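Local coordinates for Ctr9 protein (Myceliophthora thermophila, PDB 6AF0) that probably binds the RNA polymerase II complex, this chain being the tetratricopeptide-repeat-bearing part of a longer protein, at residues A524-L529 and A557-A562; S873-F878 and L929-E934; A265-G270 and Q300-L305; D848-K853 and S900-Y905. All blocks are in the same frame, centred on the assembly; numbering follows the deposited sequence.

Interaction 1: residues A524-L529 and A557-A562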
# COMPACT_ATOMS: atom_id res chain seq x y z
N ALA A 524 29.72 -21.65 2.33
CA ALA A 524 29.34 -20.25 2.15
C ALA A 524 28.16 -19.87 3.06
O ALA A 524 28.36 -19.30 4.13
CB ALA A 524 29.01 -19.98 0.68
N ILE A 525 26.95 -20.20 2.62
CA ILE A 525 25.73 -19.79 3.31
C ILE A 525 25.03 -21.02 3.83
O ILE A 525 24.62 -21.90 3.06
CB ILE A 525 24.76 -19.00 2.39
CG1 ILE A 525 25.49 -17.93 1.56
CG2 ILE A 525 23.66 -18.33 3.21
CD1 ILE A 525 26.10 -16.81 2.38
N ARG A 526 24.92 -21.08 5.15
CA ARG A 526 24.09 -22.05 5.83
C ARG A 526 23.00 -21.24 6.51
O ARG A 526 23.29 -20.39 7.35
CB ARG A 526 24.92 -22.78 6.86
CG ARG A 526 24.42 -24.16 7.17
CD ARG A 526 23.35 -24.21 8.26
NE ARG A 526 23.26 -25.56 8.81
CZ ARG A 526 22.95 -26.66 8.10
NH1 ARG A 526 22.68 -26.59 6.80
NH2 ARG A 526 22.91 -27.85 8.70
N LYS A 527 21.75 -21.51 6.15
CA LYS A 527 20.63 -20.68 6.59
C LYS A 527 19.52 -21.52 7.11
O LYS A 527 18.81 -22.18 6.35
CB LYS A 527 20.06 -19.80 5.46
CG LYS A 527 20.50 -20.15 4.04
CD LYS A 527 19.77 -21.32 3.39
CE LYS A 527 20.22 -21.44 1.93
NZ LYS A 527 20.45 -20.13 1.23
N LEU A 528 19.36 -21.50 8.42
CA LEU A 528 18.24 -22.15 9.02
C LEU A 528 17.44 -21.03 9.70
O LEU A 528 17.63 -20.73 10.89
CB LEU A 528 18.74 -23.27 9.94
CG LEU A 528 19.88 -24.17 9.42
CD1 LEU A 528 19.97 -25.46 10.23
CD2 LEU A 528 19.75 -24.52 7.95
N LEU A 529 16.60 -20.38 8.89
CA LEU A 529 15.59 -19.40 9.34
C LEU A 529 14.27 -20.17 9.48
O LEU A 529 14.26 -21.39 9.30
CB LEU A 529 15.43 -18.29 8.30
CG LEU A 529 16.62 -17.42 7.88
CD1 LEU A 529 17.93 -18.04 8.32
CD2 LEU A 529 16.61 -17.20 6.37
N ALA A 557 14.99 -26.06 4.92
CA ALA A 557 13.73 -25.96 5.67
C ALA A 557 13.52 -27.13 6.62
O ALA A 557 13.11 -26.95 7.77
CB ALA A 557 12.57 -25.88 4.71
N LEU A 558 13.78 -28.33 6.10
CA LEU A 558 13.72 -29.55 6.90
C LEU A 558 14.68 -29.48 8.07
O LEU A 558 14.29 -29.71 9.22
CB LEU A 558 14.03 -30.77 6.04
CG LEU A 558 12.94 -31.21 5.07
CD1 LEU A 558 13.41 -32.34 4.18
CD2 LEU A 558 11.68 -31.62 5.82
N ASP A 559 15.93 -29.14 7.80
CA ASP A 559 16.91 -29.05 8.87
C ASP A 559 16.38 -28.09 9.92
O ASP A 559 16.30 -28.41 11.10
CB ASP A 559 18.24 -28.58 8.31
CG ASP A 559 18.86 -29.59 7.39
OD1 ASP A 559 18.59 -30.81 7.56
OD2 ASP A 559 19.60 -29.17 6.48
N SER A 560 15.96 -26.93 9.44
CA SER A 560 15.44 -25.89 10.30
C SER A 560 14.29 -26.39 11.17
O SER A 560 14.24 -26.04 12.34
CB SER A 560 15.01 -24.68 9.47
OG SER A 560 14.41 -23.69 10.30
N CYS A 561 13.38 -27.20 10.62
CA CYS A 561 12.30 -27.84 11.42
C CYS A 561 12.84 -28.79 12.49
O CYS A 561 12.27 -28.92 13.57
CB CYS A 561 11.34 -28.68 10.57
SG CYS A 561 10.32 -27.81 9.38
N ALA A 562 13.91 -29.49 12.15
CA ALA A 562 14.56 -30.37 13.11
C ALA A 562 15.10 -29.57 14.30
O ALA A 562 14.92 -29.97 15.44
CB ALA A 562 15.68 -31.17 12.44
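Leu-529 of the loop and Ser-560 of helix 547-566 meet through the one cross-segment hydrogen bond: Ser-560 OG donates to Leu-529 O over 2.5 Å. The hydroxyl arrives tilted from the carbonyl plane, with a C=O...donor angle of 148°. It reaches this acceptor because OG is anti to the serine's own backbone N (chi1 176°). Beside the bond, Leu-528 CB lies 4.0 Å from Ser-560 CB, and here the backbones come closest, with the CA atoms of these two residues 4.8 Å apart. With an alanine at the Ser-560 position, Leu-529 O is likely to be left without this donor and the loop to shift, although the contact between the two CB atoms could persist. Segment 557-562 falls in a stretch matched by sequence to the tetratricopeptide repeat family, consistent with a helical-repeat fold; Pro-531 and Leu-534 of the neighbouring helix 531-543 add packing against Ser-560 and Leu-529 respectively. Toward the outer side the fit slackens. Leu-528 CD1 approaches Asp-559 CB at 4.1 Å, while the same methyl sits 3.5 Å above the plane of the Arg-526 guanidinium, offset toward its rim. The exposed Arg-526 crosses Asp-559 at roughly a right angle, their guanidinium and carboxylate planes 50° apart. Arg-526 NH1 stops 4.0 Å from Asp-559 OD2, beyond salt-bridge range, so any attraction there is probably a diffuse one between opposite charges.

Interaction 2: residues S873-F878 and L929-E934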
# COMPACT_ATOMS: atom_id res chain seq x y z
N SER A 873 22.22 -24.45 -69.23
CA SER A 873 22.79 -23.21 -68.72
C SER A 873 22.74 -23.19 -67.19
O SER A 873 23.66 -22.70 -66.53
CB SER A 873 22.04 -22.00 -69.30
OG SER A 873 21.72 -22.17 -70.68
N GLU A 874 21.68 -23.77 -66.63
CA GLU A 874 21.39 -23.71 -65.19
C GLU A 874 21.52 -25.05 -64.48
O GLU A 874 21.02 -25.22 -63.36
CB GLU A 874 19.99 -23.15 -64.98
CG GLU A 874 18.89 -23.98 -65.63
CD GLU A 874 17.62 -23.20 -65.89
OE1 GLU A 874 17.70 -21.97 -66.08
OE2 GLU A 874 16.55 -23.83 -65.92
N ARG A 875 22.19 -25.99 -65.12
CA ARG A 875 22.25 -27.37 -64.64
C ARG A 875 23.68 -27.87 -64.63
O ARG A 875 24.55 -27.30 -65.26
CB ARG A 875 21.38 -28.23 -65.54
CG ARG A 875 21.39 -29.72 -65.27
CD ARG A 875 20.77 -30.47 -66.44
NE ARG A 875 21.50 -30.16 -67.66
CZ ARG A 875 21.33 -30.75 -68.83
NH1 ARG A 875 20.44 -31.71 -68.98
NH2 ARG A 875 22.06 -30.37 -69.86
N ASN A 876 23.91 -28.94 -63.88
CA ASN A 876 25.24 -29.55 -63.78
C ASN A 876 25.23 -31.06 -64.10
O ASN A 876 24.24 -31.75 -63.90
CB ASN A 876 25.79 -29.24 -62.37
CG ASN A 876 27.01 -30.06 -62.00
OD1 ASN A 876 27.63 -30.73 -62.83
ND2 ASN A 876 27.37 -30.00 -60.71
N SER A 877 26.34 -31.55 -64.60
CA SER A 877 26.49 -32.96 -64.97
C SER A 877 26.51 -33.91 -63.77
O SER A 877 26.09 -35.06 -63.90
CB SER A 877 27.78 -33.14 -65.78
OG SER A 877 27.97 -34.50 -66.12
N PHE A 878 27.08 -33.44 -62.66
CA PHE A 878 27.07 -34.15 -61.36
C PHE A 878 25.64 -34.43 -60.91
O PHE A 878 25.29 -35.57 -60.57
CB PHE A 878 27.78 -33.30 -60.29
CG PHE A 878 27.71 -33.88 -58.89
CD1 PHE A 878 28.38 -35.05 -58.58
CD2 PHE A 878 26.97 -33.25 -57.88
CE1 PHE A 878 28.32 -35.61 -57.31
CE2 PHE A 878 26.90 -33.80 -56.60
CZ PHE A 878 27.58 -34.98 -56.32
N LEU A 929 24.50 -37.02 -71.54
CA LEU A 929 25.45 -36.93 -72.65
C LEU A 929 25.54 -35.51 -73.20
O LEU A 929 26.63 -34.97 -73.42
CB LEU A 929 25.03 -37.85 -73.81
CG LEU A 929 25.21 -39.39 -73.80
CD1 LEU A 929 24.40 -40.13 -72.74
CD2 LEU A 929 24.84 -39.93 -75.18
N ALA A 930 24.38 -34.91 -73.44
CA ALA A 930 24.30 -33.57 -73.97
C ALA A 930 24.96 -32.60 -73.00
O ALA A 930 25.67 -31.71 -73.44
CB ALA A 930 22.85 -33.19 -74.24
N SER A 931 24.75 -32.79 -71.69
CA SER A 931 25.24 -31.83 -70.67
C SER A 931 26.75 -31.83 -70.53
O SER A 931 27.38 -30.78 -70.50
CB SER A 931 24.61 -32.07 -69.28
OG SER A 931 24.77 -30.92 -68.45
N GLN A 932 27.34 -33.02 -70.43
CA GLN A 932 28.80 -33.09 -70.26
C GLN A 932 29.54 -32.82 -71.56
O GLN A 932 30.74 -32.54 -71.53
CB GLN A 932 29.23 -34.42 -69.64
CG GLN A 932 29.49 -35.56 -70.62
CD GLN A 932 29.42 -36.91 -69.93
OE1 GLN A 932 29.87 -37.07 -68.79
NE2 GLN A 932 28.83 -37.90 -70.60
N ARG A 933 28.84 -32.88 -72.69
CA ARG A 933 29.37 -32.34 -73.94
C ARG A 933 29.41 -30.81 -73.89
O ARG A 933 30.39 -30.18 -74.29
CB ARG A 933 28.53 -32.82 -75.13
CG ARG A 933 29.33 -32.89 -76.41
CD ARG A 933 28.66 -33.78 -77.43
NE ARG A 933 29.64 -34.61 -78.14
CZ ARG A 933 29.35 -35.54 -79.05
NH1 ARG A 933 28.08 -35.79 -79.39
NH2 ARG A 933 30.33 -36.23 -79.62
N GLU A 934 28.33 -30.21 -73.36
CA GLU A 934 28.29 -28.75 -73.13
C GLU A 934 29.42 -28.28 -72.19
O GLU A 934 29.94 -27.15 -72.31
CB GLU A 934 26.91 -28.34 -72.58
CG GLU A 934 26.62 -26.84 -72.62
CD GLU A 934 26.82 -26.12 -71.30
OE1 GLU A 934 27.01 -26.78 -70.26
OE2 GLU A 934 26.78 -24.87 -71.29
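Arg-875 is the first residue of 873-878 to touch the other helix, and it does so with the flat of its guanidinium: Ser-931 OG lies over one face. The chain runs out extended and then bends at chi3 (57°), which turns the group to Ser-931. Arg-875 NH2 is 3.1 Å from Ser-931 OG, but the N-H points poorly, so the hydroxyl lies over the guanidinium face without a hydrogen bond. The nearby Arg-927 brings a like charge to Arg-875, and Glu-872 offers a long, weak ion pair. Next, Asn-876 takes the N-cap position of helix 877-899. Its OD1 accepts from Phe-878 N at 2.8 Å with an N-H...O angle of 156°, the donor standing above the carbonyl plane, 64° out of it. Ser-877 CA is 5.8 Å from Gln-932 CA, the nearest backbone approach. Ser-877 OG then lies 3.7 Å from Gln-932 CB. The contact thus pairs the start of helix 877-899 and the turn leading into it with the last modelled turns of helix 907-934. Leu-880 of helix 877-899 packs on both Arg-875 and Ser-931, and Glu-874 reaches Arg-827, between helices 809-826 and 829-845, by a salt bridge.

Interaction 3: residues A265-G270 and Q300-L305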
# COMPACT_ATOMS: atom_id res chain seq x y z
N ALA A 265 7.93 32.24 29.40
CA ALA A 265 9.26 32.06 28.81
C ALA A 265 9.82 30.67 29.11
O ALA A 265 10.48 30.06 28.27
CB ALA A 265 10.24 33.12 29.30
N ASN A 266 9.59 30.19 30.32
CA ASN A 266 10.04 28.85 30.67
C ASN A 266 9.44 27.77 29.73
O ASN A 266 10.16 26.95 29.16
CB ASN A 266 9.71 28.56 32.13
CG ASN A 266 10.62 29.28 33.12
OD1 ASN A 266 10.17 30.11 33.91
ND2 ASN A 266 11.92 28.95 33.10
N ILE A 267 8.12 27.79 29.56
CA ILE A 267 7.46 26.82 28.71
C ILE A 267 8.04 26.87 27.31
O ILE A 267 8.42 25.84 26.73
CB ILE A 267 5.94 27.06 28.62
CG1 ILE A 267 5.30 26.88 29.97
CG2 ILE A 267 5.29 26.03 27.72
CD1 ILE A 267 5.58 25.52 30.58
N LEU A 268 8.10 28.08 26.77
CA LEU A 268 8.50 28.29 25.41
C LEU A 268 9.91 27.73 25.17
O LEU A 268 10.17 27.13 24.13
CB LEU A 268 8.42 29.77 25.07
CG LEU A 268 7.01 30.36 25.07
CD1 LEU A 268 7.03 31.87 24.85
CD2 LEU A 268 6.21 29.68 23.99
N LEU A 269 10.79 27.91 26.15
CA LEU A 269 12.15 27.38 26.09
C LEU A 269 12.16 25.87 26.16
O LEU A 269 12.82 25.22 25.35
CB LEU A 269 13.00 27.96 27.22
CG LEU A 269 14.52 27.92 27.07
CD1 LEU A 269 15.01 28.50 25.76
CD2 LEU A 269 15.07 28.74 28.22
N GLY A 270 11.41 25.30 27.10
CA GLY A 270 11.14 23.85 27.08
C GLY A 270 10.61 23.34 25.74
O GLY A 270 10.91 22.22 25.32
N GLN A 300 8.59 21.98 34.39
CA GLN A 300 8.31 21.87 35.80
C GLN A 300 8.41 23.25 36.44
O GLN A 300 7.53 23.64 37.20
CB GLN A 300 9.25 20.87 36.47
CG GLN A 300 9.01 20.73 37.96
CD GLN A 300 9.02 19.29 38.40
OE1 GLN A 300 9.99 18.58 38.17
NE2 GLN A 300 7.93 18.86 39.02
N LYS A 301 9.47 23.99 36.09
CA LYS A 301 9.73 25.29 36.71
C LYS A 301 8.52 26.13 36.46
O LYS A 301 7.95 26.71 37.38
CB LYS A 301 10.98 25.97 36.14
CG LYS A 301 11.51 27.13 37.00
CD LYS A 301 13.04 27.23 36.92
CE LYS A 301 13.77 26.08 37.64
NZ LYS A 301 14.16 26.43 39.03
N SER A 302 8.10 26.16 35.20
CA SER A 302 6.95 26.96 34.82
C SER A 302 5.63 26.51 35.46
O SER A 302 4.71 27.31 35.66
CB SER A 302 6.81 26.97 33.32
OG SER A 302 5.49 27.36 32.98
N PHE A 303 5.55 25.22 35.77
CA PHE A 303 4.37 24.62 36.41
C PHE A 303 4.22 24.93 37.89
O PHE A 303 3.10 25.08 38.37
CB PHE A 303 4.40 23.10 36.27
CG PHE A 303 3.14 22.44 36.75
CD1 PHE A 303 3.12 21.69 37.91
CD2 PHE A 303 1.95 22.62 36.04
CE1 PHE A 303 1.95 21.12 38.35
CE2 PHE A 303 0.77 22.04 36.47
CZ PHE A 303 0.77 21.29 37.63
N LYS A 304 5.35 24.99 38.59
CA LYS A 304 5.40 25.51 39.96
C LYS A 304 4.86 26.95 40.08
O LYS A 304 4.25 27.30 41.07
CB LYS A 304 6.83 25.48 40.48
CG LYS A 304 7.38 24.09 40.61
CD LYS A 304 8.71 24.08 41.35
CE LYS A 304 8.85 22.82 42.19
NZ LYS A 304 8.82 21.57 41.37
N LEU A 305 5.10 27.78 39.06
CA LEU A 305 4.64 29.17 39.06
C LEU A 305 3.15 29.27 38.82
O LEU A 305 2.49 30.10 39.45
CB LEU A 305 5.40 29.97 38.02
CG LEU A 305 6.93 29.93 38.13
CD1 LEU A 305 7.63 30.44 36.87
CD2 LEU A 305 7.37 30.73 39.34
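The carboxamide of Asn-266 is the one flat group that takes part here. Taken as a whole, it lies beside the Lys-301 and Leu-305 side chains, and the Asn-266 and Leu-305 side chains cross at about a right angle. The firmer evidence comes from its root: Asn-266 CB lies 3.5 Å from Ser-302 CB, where the backbones also approach most nearly, the CA atoms of Asn-266 and Ser-302 being 5.5 Å apart. On the next position, Ile-267 turns CG1 and CD1 over Ser-302. CG1 stands beside the isoleucine's backbone N (chi1 -63°), which directs CG1 and CD1 toward Ser-302, and Ile-267 CD1 comes to 3.3 Å from Ser-302 CB. Ser-302 OG, although bordered by these carbons, is engaged elsewhere, with Lys-263 O and Thr-312 OG1. The axes of the two short segments approach to 8.4 Å, consistent with the small Ser-302 side chain at the nearest point. They run at 156° to each other, an antiparallel packing of neighbouring helices as in helical-repeat folds such as the tetratricopeptide repeat. The segments lie on helices 263-279 and 285-305. Helix 310-322 packs on Ile-267 through Leu-311 and Thr-312, while helix 245-258 presents Leu-256 to Asn-266.

Interaction 4: residues D848-K853 and S900-Y905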
# COMPACT_ATOMS: atom_id res chain seq x y z
N ASP A 848 10.42 -50.99 -42.66
CA ASP A 848 9.31 -51.86 -43.01
C ASP A 848 8.25 -51.13 -43.84
O ASP A 848 7.67 -51.72 -44.76
CB ASP A 848 8.66 -52.51 -41.76
CG ASP A 848 8.81 -51.68 -40.46
OD1 ASP A 848 9.48 -50.62 -40.44
OD2 ASP A 848 8.25 -52.11 -39.43
N GLN A 849 8.01 -49.86 -43.51
CA GLN A 849 6.80 -49.15 -43.93
C GLN A 849 6.68 -48.87 -45.41
O GLN A 849 7.53 -48.22 -46.01
CB GLN A 849 6.67 -47.84 -43.15
CG GLN A 849 6.07 -48.02 -41.77
CD GLN A 849 4.80 -48.88 -41.77
OE1 GLN A 849 4.85 -50.11 -41.89
NE2 GLN A 849 3.65 -48.22 -41.63
N LEU A 850 5.56 -49.32 -45.97
CA LEU A 850 5.40 -49.33 -47.41
C LEU A 850 5.47 -47.95 -48.01
O LEU A 850 6.17 -47.72 -48.98
CB LEU A 850 4.06 -49.96 -47.79
CG LEU A 850 4.07 -50.78 -49.07
CD1 LEU A 850 5.12 -51.89 -49.03
CD2 LEU A 850 2.70 -51.40 -49.28
N HIS A 851 4.72 -47.04 -47.43
CA HIS A 851 4.59 -45.72 -48.01
C HIS A 851 5.89 -44.97 -47.91
O HIS A 851 6.24 -44.24 -48.83
CB HIS A 851 3.50 -44.90 -47.33
CG HIS A 851 3.22 -45.34 -45.93
ND1 HIS A 851 3.68 -44.65 -44.84
CD2 HIS A 851 2.57 -46.42 -45.45
CE1 HIS A 851 3.31 -45.28 -43.74
NE2 HIS A 851 2.64 -46.36 -44.09
N PHE A 852 6.62 -45.14 -46.82
CA PHE A 852 7.77 -44.27 -46.61
C PHE A 852 8.74 -44.52 -47.75
O PHE A 852 9.41 -43.59 -48.23
CB PHE A 852 8.42 -44.53 -45.27
CG PHE A 852 7.58 -44.09 -44.12
CD1 PHE A 852 6.22 -44.00 -44.25
CD2 PHE A 852 8.14 -43.77 -42.90
CE1 PHE A 852 5.42 -43.58 -43.20
CE2 PHE A 852 7.35 -43.36 -41.85
CZ PHE A 852 5.99 -43.27 -42.00
N LYS A 853 8.80 -45.79 -48.16
CA LYS A 853 9.54 -46.23 -49.32
C LYS A 853 9.00 -45.60 -50.61
O LYS A 853 9.77 -45.08 -51.42
CB LYS A 853 9.50 -47.76 -49.42
CG LYS A 853 10.49 -48.48 -48.51
CD LYS A 853 10.97 -49.78 -49.16
CE LYS A 853 11.26 -50.88 -48.15
NZ LYS A 853 10.64 -52.16 -48.59
N SER A 900 4.50 -56.40 -53.45
CA SER A 900 4.07 -56.34 -52.05
C SER A 900 2.55 -56.30 -51.91
O SER A 900 1.87 -55.60 -52.68
CB SER A 900 4.68 -55.14 -51.34
OG SER A 900 6.05 -55.40 -51.05
N PRO A 901 2.02 -57.04 -50.93
CA PRO A 901 0.59 -56.97 -50.62
C PRO A 901 0.27 -55.71 -49.83
O PRO A 901 1.14 -55.18 -49.12
CB PRO A 901 0.39 -58.20 -49.74
CG PRO A 901 1.69 -58.35 -49.03
CD PRO A 901 2.74 -57.96 -50.03
N SER A 902 -0.97 -55.23 -49.95
CA SER A 902 -1.43 -54.01 -49.26
C SER A 902 -0.67 -52.75 -49.69
O SER A 902 -0.13 -52.02 -48.84
CB SER A 902 -1.32 -54.17 -47.73
OG SER A 902 0.03 -54.04 -47.29
N PRO A 903 -0.65 -52.45 -51.01
CA PRO A 903 0.08 -51.29 -51.48
C PRO A 903 -0.68 -49.98 -51.23
O PRO A 903 -1.91 -49.98 -51.25
CB PRO A 903 0.19 -51.57 -52.98
CG PRO A 903 -1.11 -52.25 -53.29
CD PRO A 903 -1.40 -53.11 -52.10
N PRO A 904 0.05 -48.87 -51.02
CA PRO A 904 -0.57 -47.58 -50.70
C PRO A 904 -1.52 -47.09 -51.77
O PRO A 904 -2.55 -46.49 -51.46
CB PRO A 904 0.63 -46.62 -50.64
CG PRO A 904 1.81 -47.49 -50.45
CD PRO A 904 1.50 -48.71 -51.25
N TYR A 905 -1.14 -47.30 -53.02
CA TYR A 905 -2.03 -47.13 -54.15
C TYR A 905 -2.18 -48.49 -54.84
O TYR A 905 -1.45 -49.42 -54.52
CB TYR A 905 -1.42 -46.12 -55.12
CG TYR A 905 -1.12 -44.74 -54.54
CD1 TYR A 905 -2.05 -43.71 -54.62
CD2 TYR A 905 0.12 -44.46 -53.98
CE1 TYR A 905 -1.76 -42.44 -54.15
CE2 TYR A 905 0.42 -43.20 -53.49
CZ TYR A 905 -0.52 -42.20 -53.58
OH TYR A 905 -0.19 -40.97 -53.09
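Leu-850 points into the curve of the 900-905 loop, and its two methyls divide the work. CD2 goes to the proline-rich side: it lies 3.4 Å from Pro-903 CA and 3.5 Å from Pro-904 CD. CD1 goes to the start of the loop, where Leu-850 CD1 is 4.0 Å from Ser-900 CB. The leucine side chain and the Pro-904 ring cross at about a right angle, and the nearest ring atom is CD. Pro-904 reaches the next residue along the helix as well, its CG lying 4.1 Å from His-851 CA; the imidazole itself stays out of this approach and has Gln-849 CB off one face. Ser-900 has its OG beside its own backbone N (chi1 -76°), where it bonds to Glu-896 O in the preceding helix, leaving CB toward the leucine methyl. Ser-902, with phi 63° and psi 55°, adopts a left-handed conformation, consistent with the chain bending round Leu-850. Were this leucine cut back to an alanine, the helix start and the loop would probably lose their shared apolar contact, leaving Pro-904 and Ser-900 without that partner. The neighbourhood extends to another protein chain, which packs on His-851 and Pro-904 and whose backbone is hydrogen-bonded to Tyr-905 OH. Gln-849 is the N-cap of helix 850-869 and closes a predicted tetratricopeptide repeat; the arrangement is that of a helical-repeat array in which the linker between helices 877-899 and 907-934 folds over the first turn of an earlier helix.

How the interactions relate
From the N terminus, interaction 3 comes first, bringing together segments with 29 residues between them, on helices 263-279 and 285-305. Interaction 1 follows in series, with centres 58 Å away, and brings the loop before helix 531-543 back onto helix 547-566. Near the C terminus the order changes: interactions 4 and 2 cross, since 873-878 falls between 848-853 and 900-905, and 929-934 comes after both. They involve helices 850-869, 877-899 and 907-934, and their centres are 35 Å apart, as expected for contacts near different ends of long helices. Interactions 2 and 3 lie on opposite sides of the chain's centre, about 117 Å apart between centres.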